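Beta sliding clamp (Bartonella birtlesii LL-WM9, PDB 6PTR) probably encircles DNA as a head-to-tail ring-shaped homodimer, tethering DNA polymerases and other proteins to it and giving them processivity, and is here bound to griselimycin. Local coordinates at residues D202-P210 / L233-S241. Sequence-based numbering, arbitrary orientation.
Sequences DGMPGVIIP and LSETKIRFS. With EDO (1,2-ethanediol), chain Q.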
ATOM      1  N   ASP C 202      14.951 -22.275  35.870  1.00 50.72           N
ATOM      2  CA  ASP C 202      15.757 -23.475  36.020  1.00 55.14           C
ATOM      3  C   ASP C 202      14.949 -24.671  35.529  1.00 53.99           C
ATOM      4  O   ASP C 202      13.774 -24.828  35.882  1.00 61.08           O
ATOM      5  CB  ASP C 202      16.183 -23.665  37.481  1.00 60.36           C
ATOM      6  N   GLY C 203      15.568 -25.491  34.684  1.00 48.94           N
ATOM      7  CA  GLY C 203      14.892 -26.635  34.107  1.00 49.76           C
ATOM      8  C   GLY C 203      13.997 -26.335  32.921  1.00 47.33           C
ATOM      9  O   GLY C 203      13.386 -27.270  32.383  1.00 44.63           O
ATOM     10  N   MET C 204      13.888 -25.076  32.503  1.00 37.74           N
ATOM     11  CA  MET C 204      13.035 -24.729  31.373  1.00 33.00           C
ATOM     12  C   MET C 204      13.496 -25.475  30.130  1.00 29.88           C
ATOM     13  O   MET C 204      14.692 -25.433  29.804  1.00 30.10           O
ATOM     14  CB  MET C 204      13.074 -23.231  31.090  1.00 27.32           C
ATOM     15  CG  MET C 204      12.081 -22.815  30.023  1.00 29.95           C
ATOM     16  SD  MET C 204      12.353 -21.147  29.438  1.00 30.05           S
ATOM     17  CE  MET C 204      13.466 -21.465  28.060  1.00 23.95           C
ATOM     18  N   PRO C 205      12.598 -26.150  29.410  1.00 32.52           N
ATOM     19  CA  PRO C 205      13.001 -26.806  28.164  1.00 36.97           C
ATOM     20  C   PRO C 205      13.300 -25.778  27.086  1.00 28.87           C
ATOM     21  O   PRO C 205      12.754 -24.674  27.084  1.00 27.58           O
ATOM     22  CB  PRO C 205      11.773 -27.645  27.795  1.00 36.72           C
ATOM     23  CG  PRO C 205      10.631 -26.885  28.371  1.00 36.95           C
ATOM     24  CD  PRO C 205      11.164 -26.339  29.688  1.00 38.58           C
ATOM     25  N   GLY C 206      14.179 -26.153  26.159  1.00 26.83           N
ATOM     26  CA  GLY C 206      14.392 -25.337  24.972  1.00 23.20           C
ATOM     27  C   GLY C 206      13.252 -25.585  24.002  1.00 24.93           C
ATOM     28  O   GLY C 206      12.968 -26.736  23.644  1.00 23.10           O
ATOM     29  N   VAL C 207      12.589 -24.508  23.575  1.00 19.85           N
ATOM     30  CA  VAL C 207      11.411 -24.620  22.721  1.00 20.87           C
ATOM     31  C   VAL C 207      11.508 -23.669  21.535  1.00 18.38           C
ATOM     32  O   VAL C 207      12.216 -22.658  21.554  1.00 19.84           O
ATOM     33  CB  VAL C 207      10.103 -24.346  23.497  1.00 20.41           C
ATOM     34  CG1 VAL C 207       9.999 -25.264  24.727  1.00 23.76           C
ATOM     35  CG2 VAL C 207      10.026 -22.874  23.911  1.00 20.09           C
ATOM     36  N   ILE C 208      10.751 -23.996  20.496  1.00 16.38           N
ATOM     37  CA  ILE C 208      10.730 -23.209  19.259  1.00 15.60           C
ATOM     38  C   ILE C 208       9.381 -22.509  19.192  1.00 21.17           C
ATOM     39  O   ILE C 208       8.346 -23.161  19.015  1.00 18.44           O
ATOM     40  CB  ILE C 208      10.960 -24.082  18.023  1.00 16.96           C
ATOM     41  CG1 ILE C 208      12.307 -24.800  18.120  1.00 18.11           C
ATOM     42  CG2 ILE C 208      10.898 -23.220  16.736  1.00 18.93           C
ATOM     43  CD1 ILE C 208      12.457 -25.887  17.042  1.00 20.03           C
ATOM     44  N   ILE C 209       9.385 -21.188  19.353  1.00 15.55           N
ATOM     45  CA  ILE C 209       8.142 -20.420  19.282  1.00 17.29           C
ATOM     46  C   ILE C 209       7.820 -20.153  17.819  1.00 20.06           C
ATOM     47  O   ILE C 209       8.666 -19.590  17.109  1.00 18.06           O
ATOM     48  CB  ILE C 209       8.276 -19.096  20.039  1.00 21.08           C
ATOM     49  CG1 ILE C 209       8.787 -19.349  21.454  1.00 21.33           C
ATOM     50  CG2 ILE C 209       6.944 -18.329  19.963  1.00 20.63           C
ATOM     51  CD1 ILE C 209       9.306 -18.070  22.158  1.00 21.30           C
ATOM     52  N   PRO C 210       6.640 -20.527  17.319  1.00 18.02           N
ATOM     53  CA  PRO C 210       6.350 -20.349  15.884  1.00 19.51           C
ATOM     54  C   PRO C 210       6.371 -18.892  15.436  1.00 16.80           C
ATOM     55  O   PRO C 210       6.020 -17.974  16.190  1.00 20.47           O
ATOM     56  CB  PRO C 210       4.942 -20.943  15.724  1.00 22.17           C
ATOM     57  CG  PRO C 210       4.770 -21.831  16.933  1.00 20.89           C
ATOM     58  CD  PRO C 210       5.540 -21.191  18.037  1.00 20.15           C
ATOM     59  N   LEU C 233       5.103 -22.265  30.054  1.00 26.16           N
ATOM     60  CA  LEU C 233       5.336 -23.171  28.947  1.00 23.08           C
ATOM     61  C   LEU C 233       5.426 -24.605  29.423  1.00 28.37           C
ATOM     62  O   LEU C 233       5.660 -24.900  30.603  1.00 33.90           O
ATOM     63  CB  LEU C 233       6.598 -22.805  28.131  1.00 26.59           C
ATOM     64  CG  LEU C 233       8.001 -22.711  28.730  1.00 35.05           C
ATOM     65  CD1 LEU C 233       9.075 -22.853  27.635  1.00 34.57           C
ATOM     66  CD2 LEU C 233       8.152 -21.373  29.425  1.00 41.83           C
ATOM     67  N   SER C 234       5.183 -25.484  28.467  1.00 30.13           N
ATOM     68  CA  SER C 234       5.461 -26.908  28.520  1.00 33.52           C
ATOM     69  C   SER C 234       6.294 -27.231  27.290  1.00 30.66           C
ATOM     70  O   SER C 234       6.765 -26.334  26.583  1.00 30.42           O
ATOM     71  CB  SER C 234       4.166 -27.710  28.552  1.00 34.66           C
ATOM     72  OG  SER C 234       3.492 -27.576  27.316  1.00 37.21           O
ATOM     73  N   GLU C 235       6.466 -28.518  27.015  1.00 35.66           N
ATOM     74  CA  GLU C 235       7.149 -28.840  25.773  1.00 36.94           C
ATOM     75  C   GLU C 235       6.216 -28.809  24.566  1.00 36.22           C
ATOM     76  O   GLU C 235       6.701 -28.901  23.431  1.00 35.26           O
ATOM     77  CB  GLU C 235       7.863 -30.186  25.914  1.00 42.48           C
ATOM     78  CG  GLU C 235       9.091 -30.049  26.807  1.00 49.40           C
ATOM     79  CD  GLU C 235       9.606 -31.363  27.323  1.00 59.30           C
ATOM     80  OE1 GLU C 235       9.352 -32.392  26.668  1.00 60.03           O
ATOM     81  OE2 GLU C 235      10.259 -31.365  28.389  1.00 62.18           O
ATOM     82  N   THR C 236       4.909 -28.606  24.772  1.00 34.92           N
ATOM     83  CA  THR C 236       3.943 -28.558  23.684  1.00 32.72           C
ATOM     84  C   THR C 236       3.286 -27.195  23.470  1.00 28.46           C
ATOM     85  O   THR C 236       2.839 -26.929  22.356  1.00 25.04           O
ATOM     86  CB  THR C 236       2.825 -29.596  23.893  1.00 29.09           C
ATOM     87  OG1 THR C 236       2.085 -29.284  25.071  1.00 37.95           O
ATOM     88  CG2 THR C 236       3.404 -31.001  24.010  1.00 40.80           C
ATOM     89  N   LYS C 237       3.191 -26.338  24.486  1.00 26.82           N
ATOM     90  CA  LYS C 237       2.524 -25.047  24.322  1.00 22.20           C
ATOM     91  C   LYS C 237       3.244 -23.965  25.110  1.00 22.77           C
ATOM     92  O   LYS C 237       3.910 -24.235  26.106  1.00 23.50           O
ATOM     93  CB  LYS C 237       1.051 -25.073  24.799  1.00 29.85           C
ATOM     94  CG  LYS C 237       0.086 -25.843  23.901  1.00 39.21           C
ATOM     95  CD  LYS C 237      -1.347 -25.636  24.398  1.00 51.72           C
ATOM     96  CE  LYS C 237      -2.392 -26.165  23.425  1.00 58.07           C
ATOM     97  NZ  LYS C 237      -3.764 -25.772  23.865  1.00 61.91           N
ATOM     98  N   ILE C 238       3.080 -22.723  24.669  1.00 21.29           N
ATOM     99  CA  ILE C 238       3.608 -21.573  25.388  1.00 19.71           C
ATOM    100  C   ILE C 238       2.515 -20.517  25.449  1.00 21.84           C
ATOM    101  O   ILE C 238       1.694 -20.404  24.534  1.00 21.97           O
ATOM    102  CB  ILE C 238       4.888 -21.018  24.724  1.00 19.45           C
ATOM    103  CG1 ILE C 238       5.518 -19.930  25.590  1.00 20.34           C
ATOM    104  CG2 ILE C 238       4.599 -20.477  23.307  1.00 19.37           C
ATOM    105  CD1 ILE C 238       6.972 -19.589  25.126  1.00 21.77           C
ATOM    106  N   ARG C 239       2.474 -19.783  26.551  1.00 20.27           N
ATOM    107  CA  ARG C 239       1.429 -18.793  26.789  1.00 20.58           C
ATOM    108  C   ARG C 239       2.083 -17.515  27.274  1.00 24.10           C
ATOM    109  O   ARG C 239       2.973 -17.557  28.134  1.00 24.47           O
ATOM    110  CB  ARG C 239       0.417 -19.284  27.817  1.00 21.98           C
ATOM    111  CG  ARG C 239      -0.600 -18.219  28.220  1.00 22.49           C
ATOM    112  CD  ARG C 239      -1.677 -18.798  29.121  1.00 25.64           C
ATOM    113  NE  ARG C 239      -2.569 -19.677  28.370  1.00 24.67           N
ATOM    114  CZ  ARG C 239      -3.471 -20.489  28.918  1.00 32.30           C
ATOM    115  NH1 ARG C 239      -3.608 -20.549  30.240  1.00 28.81           N
ATOM    116  NH2 ARG C 239      -4.235 -21.250  28.136  1.00 29.79           N
ATOM    117  N   PHE C 240       1.654 -16.388  26.703  1.00 20.06           N
ATOM    118  CA  PHE C 240       2.109 -15.070  27.121  1.00 20.50           C
ATOM    119  C   PHE C 240       0.895 -14.305  27.614  1.00 21.11           C
ATOM    120  O   PHE C 240      -0.050 -14.087  26.849  1.00 22.56           O
ATOM    121  CB  PHE C 240       2.758 -14.302  25.970  1.00 20.01           C
ATOM    122  CG  PHE C 240       3.921 -14.992  25.355  1.00 19.37           C
ATOM    123  CD1 PHE C 240       3.737 -15.950  24.364  1.00 25.10           C
ATOM    124  CD2 PHE C 240       5.214 -14.664  25.735  1.00 21.20           C
ATOM    125  CE1 PHE C 240       4.815 -16.589  23.787  1.00 24.37           C
ATOM    126  CE2 PHE C 240       6.307 -15.303  25.141  1.00 21.48           C
ATOM    127  CZ  PHE C 240       6.103 -16.268  24.182  1.00 21.22           C
ATOM    128  N   SER C 241       0.930 -13.877  28.868  1.00 22.23           N
ATOM    129  CA  SER C 241      -0.152 -13.082  29.436  1.00 23.27           C
ATOM    130  C   SER C 241       0.383 -11.691  29.737  1.00 28.42           C
ATOM    131  O   SER C 241       1.374 -11.540  30.454  1.00 25.79           O
ATOM    132  CB  SER C 241      -0.719 -13.734  30.701  1.00 27.08           C
ATOM    133  OG  SER C 241      -1.236 -15.018  30.395  1.00 24.40           O
TER
HETATM  134  C1  EDO Q 501      -3.451 -23.223  21.016  1.00 52.50           C
HETATM  135  O1  EDO Q 501      -3.518 -24.548  20.476  1.00 53.36           O
HETATM  136  C2  EDO Q 501      -4.849 -22.802  21.447  1.00 64.14           C
HETATM  137  O2  EDO Q 501      -5.041 -23.103  22.835  1.00 72.09           O
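L233 reaches M204 and V207 with a single methyl, a compact example of how two β-sheets are sealed by apolar side chains with no hydrogen bond passing between the segments. Its CD1 lies 3.8 Å from CG of M204, whose chain crosses that of the leucine at about a right angle, and equally near V207 CG2. The leucine CG sits between its own backbone N and carbonyl carbon (chi1 58°), and chi2 of 159° then carries CD1 to this pair. C136 and F138 of strand 136-141 also pack against both L233 and M204. Further along, I209 and I238 meet nearly perpendicularly, CD1 to CD1 at 4.1 Å; the same I209 methyl touches the ring edge of F240, 4.2 Å from CZ and near the ring plane.

At the more exposed end the packing is still carbon to carbon, although the partner is an acidic side chain. The E235 side chain, extended beyond CG, passes obliquely by the proline ring, with its CG 3.7 Å from P205 CB.

Hydrogen bonding stays within 233-241. S234 OG accepts from the backbone N atoms of T236 and K237, each at 3.1 Å, forming an ST turn and an ST motif within the tight β-hairpin turn that joins strands 228-233 and 237-242, where S234 N also bonds K237 O. On the outer side, K237 NZ donates to O2 of an ethanediol, probably from the crystallisation liquor, that also bonds S129.

Strand 207-210 is an edge of one eight-stranded antiparallel sheet and strand 237-242 belongs to another; their contact is part of the packing between the two sheets in the central domain of the DNA-clamp fold.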